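Local coordinates for protein heavy metal cation tricomponent efflux pump ZneA(CzcA-like) (Cupriavidus metallidurans, PDB 4K0J) that acts as an inner-membrane Zn(II)/proton antiporter, the RND-family pump of a tripartite heavy-metal efflux system, at residues V167-L179 with P277-N289. Numbering follows the deposited sequence.
Sequences VAGVVDVANFGGL and PDTIQGITLLLKN
Residues Val170-Gly177 and Ile280-Leu287 run antiparallel, their axes at 158°, with paired backbone bonds Ala174 N to Ile283 O and Ile283 N to Ala174 O, both 2.9 Å. Paired bonds also join Phe176 and Gln281. Toward the other end, Val171 N reaches Leu285 O (3.1 Å) while Leu285 N reaches Asp172 O. Val170 faces Leu286 and Val173 faces Thr284, a one-residue register shift that, with the helical psi of Val171 (-41°), marks a beta bulge at Val171. Leu287 N then bonds to Gly169 O in the type II turn Val167-Val170.

On one face, the Ala174 methyl meets Ile283 CB at 3.8 Å, and Gln281 CG lies against Phe176 CB. The bulge turns Val171 toward Leu287, whose side chain crosses it at about a right angle, CB to CB 3.8 Å. On the other face, Asn175 has CG anti to its N (chi1 171°), laying the amide across Ile280; OD1 accepts from Gln156 NE2 and ND2 donates to Asp598 OD1. Val173 there packs on Ile161 of helix 149-164.

Strand 280-287 also bonds to 135-143 (Gly282 with Tyr140, Thr284 with Ile137), with 316-319 beyond: a ferredoxin-like beta-alpha-beta-beta-alpha-beta order, its second and third strands separated by a long insertion, consistent with porter subdomain PN2, as in AcrB.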
loop_
_atom_site.group_PDB
_atom_site.type_symbol
_atom_site.label_atom_id
_atom_site.label_comp_id
_atom_site.label_asym_id
_atom_site.label_seq_id
_atom_site.Cartn_x
_atom_site.Cartn_y
_atom_site.Cartn_z
ATOM N N VAL C 167 -6.557 10.351 -21.970
ATOM C CA VAL C 167 -6.668 8.933 -22.277
ATOM C C VAL C 167 -6.203 8.110 -21.089
ATOM O O VAL C 167 -5.033 8.156 -20.717
ATOM C CB VAL C 167 -5.837 8.539 -23.512
ATOM C CG1 VAL C 167 -5.997 7.056 -23.801
ATOM C CG2 VAL C 167 -6.254 9.358 -24.709
ATOM N N ALA C 168 -7.129 7.366 -20.496
ATOM C CA ALA C 168 -6.822 6.533 -19.344
ATOM C C ALA C 168 -5.743 5.524 -19.695
ATOM O O ALA C 168 -5.877 4.762 -20.656
ATOM C CB ALA C 168 -8.069 5.827 -18.856
ATOM N N GLY C 169 -4.669 5.532 -18.910
ATOM C CA GLY C 169 -3.534 4.659 -19.140
ATOM C C GLY C 169 -2.347 5.439 -19.663
ATOM O O GLY C 169 -1.257 4.900 -19.813
ATOM N N VAL C 170 -2.570 6.715 -19.954
ATOM C CA VAL C 170 -1.505 7.592 -20.420
ATOM C C VAL C 170 -0.983 8.418 -19.261
ATOM O O VAL C 170 -1.645 9.348 -18.804
ATOM C CB VAL C 170 -1.979 8.547 -21.533
ATOM C CG1 VAL C 170 -0.850 9.486 -21.945
ATOM C CG2 VAL C 170 -2.469 7.764 -22.724
ATOM N N VAL C 171 0.206 8.078 -18.787
ATOM C CA VAL C 171 0.748 8.741 -17.615
ATOM C C VAL C 171 1.219 10.159 -17.944
ATOM O O VAL C 171 0.981 11.086 -17.175
ATOM C CB VAL C 171 1.845 7.892 -16.922
ATOM C CG1 VAL C 171 3.059 7.704 -17.833
ATOM C CG2 VAL C 171 2.237 8.514 -15.600
ATOM N N ASP C 172 1.860 10.330 -19.096
ATOM C CA ASP C 172 2.242 11.660 -19.560
ATOM C C ASP C 172 2.604 11.679 -21.042
ATOM O O ASP C 172 2.777 10.628 -21.665
ATOM C CB ASP C 172 3.399 12.226 -18.731
ATOM C CG ASP C 172 3.535 13.737 -18.873
ATOM O OD1 ASP C 172 2.539 14.378 -19.277
ATOM O OD2 ASP C 172 4.625 14.283 -18.583
ATOM N N VAL C 173 2.696 12.888 -21.591
ATOM C CA VAL C 173 3.088 13.106 -22.975
ATOM C C VAL C 173 4.344 13.963 -23.006
ATOM O O VAL C 173 4.424 14.988 -22.326
ATOM C CB VAL C 173 1.990 13.833 -23.757
ATOM C CG1 VAL C 173 2.053 13.445 -25.223
ATOM C CG2 VAL C 173 0.635 13.503 -23.184
ATOM N N ALA C 174 5.323 13.545 -23.803
ATOM C CA ALA C 174 6.601 14.249 -23.884
ATOM C C ALA C 174 6.745 15.067 -25.170
ATOM O O ALA C 174 6.768 14.514 -26.267
ATOM C CB ALA C 174 7.744 13.261 -23.761
ATOM N N ASN C 175 6.851 16.384 -25.035
ATOM C CA ASN C 175 7.043 17.238 -26.201
ATOM C C ASN C 175 8.510 17.357 -26.589
ATOM O O ASN C 175 9.386 17.309 -25.732
ATOM C CB ASN C 175 6.471 18.635 -25.950
ATOM C CG ASN C 175 6.839 19.619 -27.051
ATOM O OD1 ASN C 175 6.670 19.326 -28.232
ATOM N ND2 ASN C 175 7.369 20.775 -26.668
ATOM N N PHE C 176 8.770 17.516 -27.884
ATOM C CA PHE C 176 10.114 17.812 -28.372
ATOM C C PHE C 176 10.014 18.654 -29.635
ATOM O O PHE C 176 9.431 18.235 -30.629
ATOM C CB PHE C 176 10.881 16.517 -28.644
ATOM C CG PHE C 176 12.371 16.700 -28.816
ATOM C CD1 PHE C 176 13.256 15.885 -28.132
ATOM C CD2 PHE C 176 12.887 17.644 -29.687
ATOM C CE1 PHE C 176 14.623 16.029 -28.287
ATOM C CE2 PHE C 176 14.249 17.794 -29.847
ATOM C CZ PHE C 176 15.118 16.984 -29.148
ATOM N N GLY C 177 10.602 19.843 -29.593
ATOM C CA GLY C 177 10.628 20.714 -30.752
ATOM C C GLY C 177 9.667 21.872 -30.618
ATOM O O GLY C 177 9.093 22.102 -29.557
ATOM N N GLY C 178 9.490 22.614 -31.699
ATOM C CA GLY C 178 8.601 23.755 -31.661
ATOM C C GLY C 178 9.162 24.895 -30.833
ATOM O O GLY C 178 10.359 24.945 -30.573
ATOM N N LEU C 179 8.301 25.818 -30.416
ATOM C CA LEU C 179 8.760 27.026 -29.747
ATOM C C LEU C 179 7.811 27.474 -28.652
ATOM O O LEU C 179 6.684 27.883 -28.933
ATOM C CB LEU C 179 8.890 28.165 -30.757
ATOM C CG LEU C 179 9.716 27.934 -32.020
ATOM C CD1 LEU C 179 9.254 28.883 -33.107
ATOM C CD2 LEU C 179 11.200 28.114 -31.733
ATOM N N PRO C 277 13.495 20.301 -41.230
ATOM C CA PRO C 277 14.525 20.467 -40.204
ATOM C C PRO C 277 13.942 20.894 -38.863
ATOM O O PRO C 277 14.523 20.584 -37.825
ATOM C CB PRO C 277 15.401 21.598 -40.766
ATOM C CG PRO C 277 14.903 21.856 -42.165
ATOM C CD PRO C 277 13.474 21.439 -42.156
ATOM N N ASP C 278 12.808 21.590 -38.880
ATOM C CA ASP C 278 12.267 22.172 -37.655
ATOM C C ASP C 278 10.768 21.949 -37.469
ATOM O O ASP C 278 9.964 22.804 -37.831
ATOM C CB ASP C 278 12.545 23.675 -37.631
ATOM C CG ASP C 278 12.808 24.195 -36.240
ATOM O OD1 ASP C 278 12.742 23.392 -35.286
ATOM O OD2 ASP C 278 13.073 25.406 -36.102
ATOM N N THR C 279 10.389 20.813 -36.892
ATOM C CA THR C 279 8.991 20.595 -36.533
ATOM C C THR C 279 8.810 20.275 -35.037
ATOM O O THR C 279 9.649 20.640 -34.214
ATOM C CB THR C 279 8.312 19.544 -37.445
ATOM O OG1 THR C 279 6.944 19.381 -37.054
ATOM C CG2 THR C 279 9.036 18.207 -37.379
ATOM N N ILE C 280 7.713 19.613 -34.684
ATOM C CA ILE C 280 7.404 19.363 -33.276
ATOM C C ILE C 280 6.690 18.033 -33.054
ATOM O O ILE C 280 5.770 17.687 -33.784
ATOM C CB ILE C 280 6.571 20.514 -32.694
ATOM C CG1 ILE C 280 6.130 20.205 -31.264
ATOM C CG2 ILE C 280 5.373 20.810 -33.589
ATOM C CD1 ILE C 280 5.535 21.398 -30.553
ATOM N N GLN C 281 7.119 17.288 -32.044
ATOM C CA GLN C 281 6.613 15.937 -31.840
ATOM C C GLN C 281 6.195 15.646 -30.406
ATOM O O GLN C 281 6.590 16.342 -29.465
ATOM C CB GLN C 281 7.680 14.920 -32.213
ATOM C CG GLN C 281 8.683 14.713 -31.106
ATOM C CD GLN C 281 9.354 13.372 -31.183
ATOM O OE1 GLN C 281 9.334 12.714 -32.221
ATOM N NE2 GLN C 281 9.953 12.952 -30.076
ATOM N N GLY C 282 5.413 14.583 -30.247
ATOM C CA GLY C 282 5.010 14.126 -28.932
ATOM C C GLY C 282 5.250 12.641 -28.733
ATOM O O GLY C 282 5.239 11.863 -29.686
ATOM N N ILE C 283 5.468 12.255 -27.481
ATOM C CA ILE C 283 5.719 10.869 -27.113
ATOM C C ILE C 283 4.706 10.425 -26.053
ATOM O O ILE C 283 4.745 10.887 -24.903
ATOM C CB ILE C 283 7.145 10.699 -26.556
ATOM C CG1 ILE C 283 8.154 11.464 -27.417
ATOM C CG2 ILE C 283 7.513 9.232 -26.467
ATOM C CD1 ILE C 283 9.582 11.410 -26.905
ATOM N N THR C 284 3.793 9.542 -26.448
ATOM C CA THR C 284 2.751 9.065 -25.547
ATOM C C THR C 284 3.301 7.984 -24.639
ATOM O O THR C 284 3.680 6.903 -25.098
ATOM C CB THR C 284 1.558 8.505 -26.321
ATOM O OG1 THR C 284 1.102 9.487 -27.261
ATOM C CG2 THR C 284 0.427 8.140 -25.362
ATOM N N LEU C 285 3.342 8.281 -23.346
ATOM C CA LEU C 285 3.984 7.396 -22.389
ATOM C C LEU C 285 2.989 6.472 -21.713
ATOM O O LEU C 285 2.165 6.909 -20.907
ATOM C CB LEU C 285 4.742 8.204 -21.340
ATOM C CG LEU C 285 5.699 9.235 -21.941
ATOM C CD1 LEU C 285 6.497 9.947 -20.859
ATOM C CD2 LEU C 285 6.618 8.564 -22.939
ATOM N N LEU C 286 3.078 5.190 -22.055
ATOM C CA LEU C 286 2.247 4.166 -21.451
ATOM C C LEU C 286 2.516 4.096 -19.956
ATOM O O LEU C 286 3.649 3.845 -19.537
ATOM C CB LEU C 286 2.529 2.807 -22.096
ATOM C CG LEU C 286 1.680 1.635 -21.598
ATOM C CD1 LEU C 286 0.287 1.675 -22.214
ATOM C CD2 LEU C 286 2.371 0.317 -21.887
ATOM N N LEU C 287 1.470 4.336 -19.165
ATOM C CA LEU C 287 1.525 4.179 -17.715
ATOM C C LEU C 287 1.966 2.769 -17.387
ATOM O O LEU C 287 1.570 1.819 -18.057
ATOM C CB LEU C 287 0.153 4.453 -17.090
ATOM C CG LEU C 287 -0.039 4.019 -15.633
ATOM C CD1 LEU C 287 0.852 4.835 -14.703
ATOM C CD2 LEU C 287 -1.487 4.111 -15.210
ATOM N N LYS C 288 2.796 2.641 -16.360
ATOM C CA LYS C 288 3.353 1.351 -15.988
ATOM C C LYS C 288 2.263 0.337 -15.667
ATOM O O LYS C 288 1.273 0.665 -15.013
ATOM C CB LYS C 288 4.290 1.506 -14.790
ATOM C CG LYS C 288 5.132 0.275 -14.482
ATOM C CD LYS C 288 6.008 -0.106 -15.668
ATOM C CE LYS C 288 6.891 -1.287 -15.323
ATOM N NZ LYS C 288 7.560 -1.058 -14.021
ATOM N N ASN C 289 2.459 -0.891 -16.142
ATOM C CA ASN C 289 1.548 -2.008 -15.886
ATOM C C ASN C 289 0.104 -1.759 -16.320
ATOM O O ASN C 289 -0.835 -2.021 -15.571
ATOM C CB ASN C 289 1.623 -2.471 -14.421
ATOM C CG ASN C 289 2.999 -3.005 -14.048
ATOM O OD1 ASN C 289 3.493 -2.772 -12.949
ATOM N ND2 ASN C 289 3.627 -3.719 -14.974
#